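Local coordinates for Lmo1076 protein (Listeria monocytogenes serovar 1/2a, PDB 5JQC) that is a putative autolysin, probably with amidase activity in cell-wall breakdown, of which this chain is the piece carrying three GW repeats, at residues H200-S204 against N215-G220. Residues are numbered along the deposited sequence; the frame is centred on the assembly and turned at random.
Sequences HGVYS and NKLSTG
V202 holds segment 215-220 through both of its backbone polar atoms, in a short antiparallel pairing within a GW module, an SH3-like fold. V202 N donates to S218 O at 2.9 Å, almost straight. V202 O accepts from L217 N, which lies nearly in line with the carbonyl bond. Two residues along, past the non-hydrogen-bonded pair of G201 and T219, G220 N donates to H200 O at 3.0 Å, from above the carbonyl plane. Between these bonds G201 CA lies 3.4 Å from S218 O and faces T219 CA at 4.2 Å.

Y203 crosses K216 obliquely. Its CE2 comes within 3.3 Å of K216 N and 3.7 Å of K216 CB. CG of Y203 lies anti to its own carbonyl carbon (chi1 -57°), which brings the CD2-CE2 side of the ring to the K216 backbone. L217 points toward segment 200-204 and sets CD1 3.7 Å from S204 N.

Further out, Y203 has a backbone hydrogen bond with W253 and meets the Y207 ring edge-to-face. V202 packs on V251 and M254 of strand 249-255, tying the pairing to the main sheet. S204 OG is hydrogen-bonded to S212 O, in the loop that joins the two segments. The S218 hydroxyl turns along its own chain, OG donating to T219 O at 3.0 Å.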
ATOM      1  N   HIS A 200      21.745  -4.125  27.773  1.00 90.80           N
ATOM      2  CA  HIS A 200      20.541  -4.706  27.204  1.00 82.27           C
ATOM      3  C   HIS A 200      19.338  -4.430  28.095  1.00 78.81           C
ATOM      4  O   HIS A 200      19.462  -4.066  29.266  1.00 83.13           O
ATOM      5  CB  HIS A 200      20.724  -6.207  26.999  1.00 81.82           C
ATOM      6  CG  HIS A 200      21.941  -6.553  26.206  1.00 83.24           C
ATOM      7  ND1 HIS A 200      23.128  -6.929  26.797  1.00 85.11           N
ATOM      8  CD2 HIS A 200      22.160  -6.565  24.872  1.00 82.98           C
ATOM      9  CE1 HIS A 200      24.019  -7.184  25.855  1.00 85.97           C
ATOM     10  NE2 HIS A 200      23.462  -6.961  24.680  1.00 86.48           N
ATOM     11  N   GLY A 201      18.157  -4.601  27.514  1.00 72.59           N
ATOM     12  CA  GLY A 201      16.929  -4.468  28.273  1.00 74.20           C
ATOM     13  C   GLY A 201      16.096  -5.742  28.374  1.00 72.34           C
ATOM     14  O   GLY A 201      16.253  -6.689  27.595  1.00 68.06           O
ATOM     15  N   VAL A 202      15.190  -5.750  29.345  1.00 66.02           N
ATOM     16  CA  VAL A 202      14.241  -6.830  29.576  1.00 64.90           C
ATOM     17  C   VAL A 202      12.888  -6.383  29.034  1.00 68.33           C
ATOM     18  O   VAL A 202      12.393  -5.311  29.405  1.00 69.33           O
ATOM     19  CB  VAL A 202      14.148  -7.163  31.079  1.00 67.38           C
ATOM     20  CG1 VAL A 202      13.125  -8.259  31.340  1.00 69.86           C
ATOM     21  CG2 VAL A 202      15.517  -7.538  31.646  1.00 65.32           C
ATOM     22  N   TYR A 203      12.288  -7.200  28.169  1.00 64.17           N
ATOM     23  CA  TYR A 203      11.010  -6.897  27.541  1.00 58.99           C
ATOM     24  C   TYR A 203       9.945  -7.919  27.923  1.00 60.40           C
ATOM     25  O   TYR A 203      10.241  -9.097  28.175  1.00 61.27           O
ATOM     26  CB  TYR A 203      11.178  -6.846  26.040  1.00 60.42           C
ATOM     27  CG  TYR A 203      12.216  -5.826  25.659  1.00 62.69           C
ATOM     28  CD1 TYR A 203      13.560  -6.177  25.580  1.00 66.87           C
ATOM     29  CD2 TYR A 203      11.865  -4.495  25.436  1.00 58.73           C
ATOM     30  CE1 TYR A 203      14.521  -5.238  25.254  1.00 65.53           C
ATOM     31  CE2 TYR A 203      12.827  -3.536  25.112  1.00 57.21           C
ATOM     32  CZ  TYR A 203      14.149  -3.917  25.031  1.00 60.93           C
ATOM     33  OH  TYR A 203      15.102  -2.985  24.726  1.00 61.44           O
ATOM     34  N   SER A 204       8.691  -7.460  27.965  1.00 55.51           N
ATOM     35  CA  SER A 204       7.584  -8.364  28.284  1.00 52.07           C
ATOM     36  C   SER A 204       7.325  -9.393  27.178  1.00 57.35           C
ATOM     37  O   SER A 204       6.845 -10.500  27.462  1.00 59.58           O
ATOM     38  CB  SER A 204       6.319  -7.560  28.555  1.00 49.34           C
ATOM     39  OG  SER A 204       5.834  -6.985  27.370  1.00 56.02           O
ATOM     40  N   ASN A 215       9.173  -1.305  24.491  1.00 63.51           N
ATOM     41  CA  ASN A 215       9.838  -0.568  25.562  1.00 64.44           C
ATOM     42  C   ASN A 215      10.183  -1.452  26.753  1.00 69.17           C
ATOM     43  O   ASN A 215       9.319  -2.145  27.301  1.00 68.16           O
ATOM     44  CB  ASN A 215       8.985   0.599  26.036  1.00 66.23           C
ATOM     45  CG  ASN A 215       9.317   1.867  25.306  1.00 76.21           C
ATOM     46  OD1 ASN A 215       8.721   2.160  24.271  1.00 76.71           O
ATOM     47  ND2 ASN A 215      10.308   2.616  25.814  1.00 74.93           N
ATOM     48  N   LYS A 216      11.444  -1.357  27.183  1.00 72.51           N
ATOM     49  CA  LYS A 216      11.983  -2.218  28.222  1.00 70.94           C
ATOM     50  C   LYS A 216      11.215  -2.069  29.530  1.00 73.64           C
ATOM     51  O   LYS A 216      10.644  -1.019  29.836  1.00 72.09           O
ATOM     52  CB  LYS A 216      13.480  -1.933  28.431  1.00 73.64           C
ATOM     53  CG  LYS A 216      13.852  -0.585  29.063  1.00 78.15           C
ATOM     54  CD  LYS A 216      15.335  -0.238  28.821  1.00 82.67           C
ATOM     55  CE  LYS A 216      15.598   0.142  27.350  1.00 89.89           C
ATOM     56  NZ  LYS A 216      17.019   0.518  27.063  1.00 89.83           N
ATOM     57  N   LEU A 217      11.169  -3.171  30.281  1.00 77.89           N
ATOM     58  CA  LEU A 217      10.675  -3.143  31.649  1.00 80.57           C
ATOM     59  C   LEU A 217      11.774  -2.739  32.620  1.00 85.94           C
ATOM     60  O   LEU A 217      11.484  -2.134  33.659  1.00 90.08           O
ATOM     61  CB  LEU A 217      10.106  -4.509  32.026  1.00 80.35           C
ATOM     62  CG  LEU A 217       8.890  -4.980  31.229  1.00 78.22           C
ATOM     63  CD1 LEU A 217       8.602  -6.447  31.528  1.00 75.53           C
ATOM     64  CD2 LEU A 217       7.680  -4.101  31.538  1.00 79.24           C
ATOM     65  N   SER A 218      13.026  -3.057  32.294  1.00 84.81           N
ATOM     66  CA  SER A 218      14.205  -2.625  33.044  1.00 84.53           C
ATOM     67  C   SER A 218      15.432  -2.917  32.185  1.00 85.90           C
ATOM     68  O   SER A 218      15.325  -3.422  31.061  1.00 89.70           O
ATOM     69  CB  SER A 218      14.310  -3.328  34.401  1.00 84.67           C
ATOM     70  OG  SER A 218      14.827  -4.638  34.249  1.00 81.48           O
ATOM     71  N   THR A 219      16.603  -2.592  32.722  1.00 85.77           N
ATOM     72  CA  THR A 219      17.840  -3.072  32.129  1.00 88.04           C
ATOM     73  C   THR A 219      18.238  -4.392  32.783  1.00 87.43           C
ATOM     74  O   THR A 219      17.786  -4.732  33.882  1.00 82.45           O
ATOM     75  CB  THR A 219      18.970  -2.043  32.268  1.00 90.20           C
ATOM     76  OG1 THR A 219      19.153  -1.698  33.650  1.00 92.06           O
ATOM     77  CG2 THR A 219      18.649  -0.789  31.456  1.00 87.88           C
ATOM     78  N   GLY A 220      19.074  -5.152  32.075  1.00 91.20           N
ATOM     79  CA  GLY A 220      19.610  -6.382  32.633  1.00 96.83           C
ATOM     80  C   GLY A 220      20.673  -6.188  33.692  1.00100.03           C
ATOM     81  O   GLY A 220      21.146  -7.180  34.261  1.00 99.84           O
TER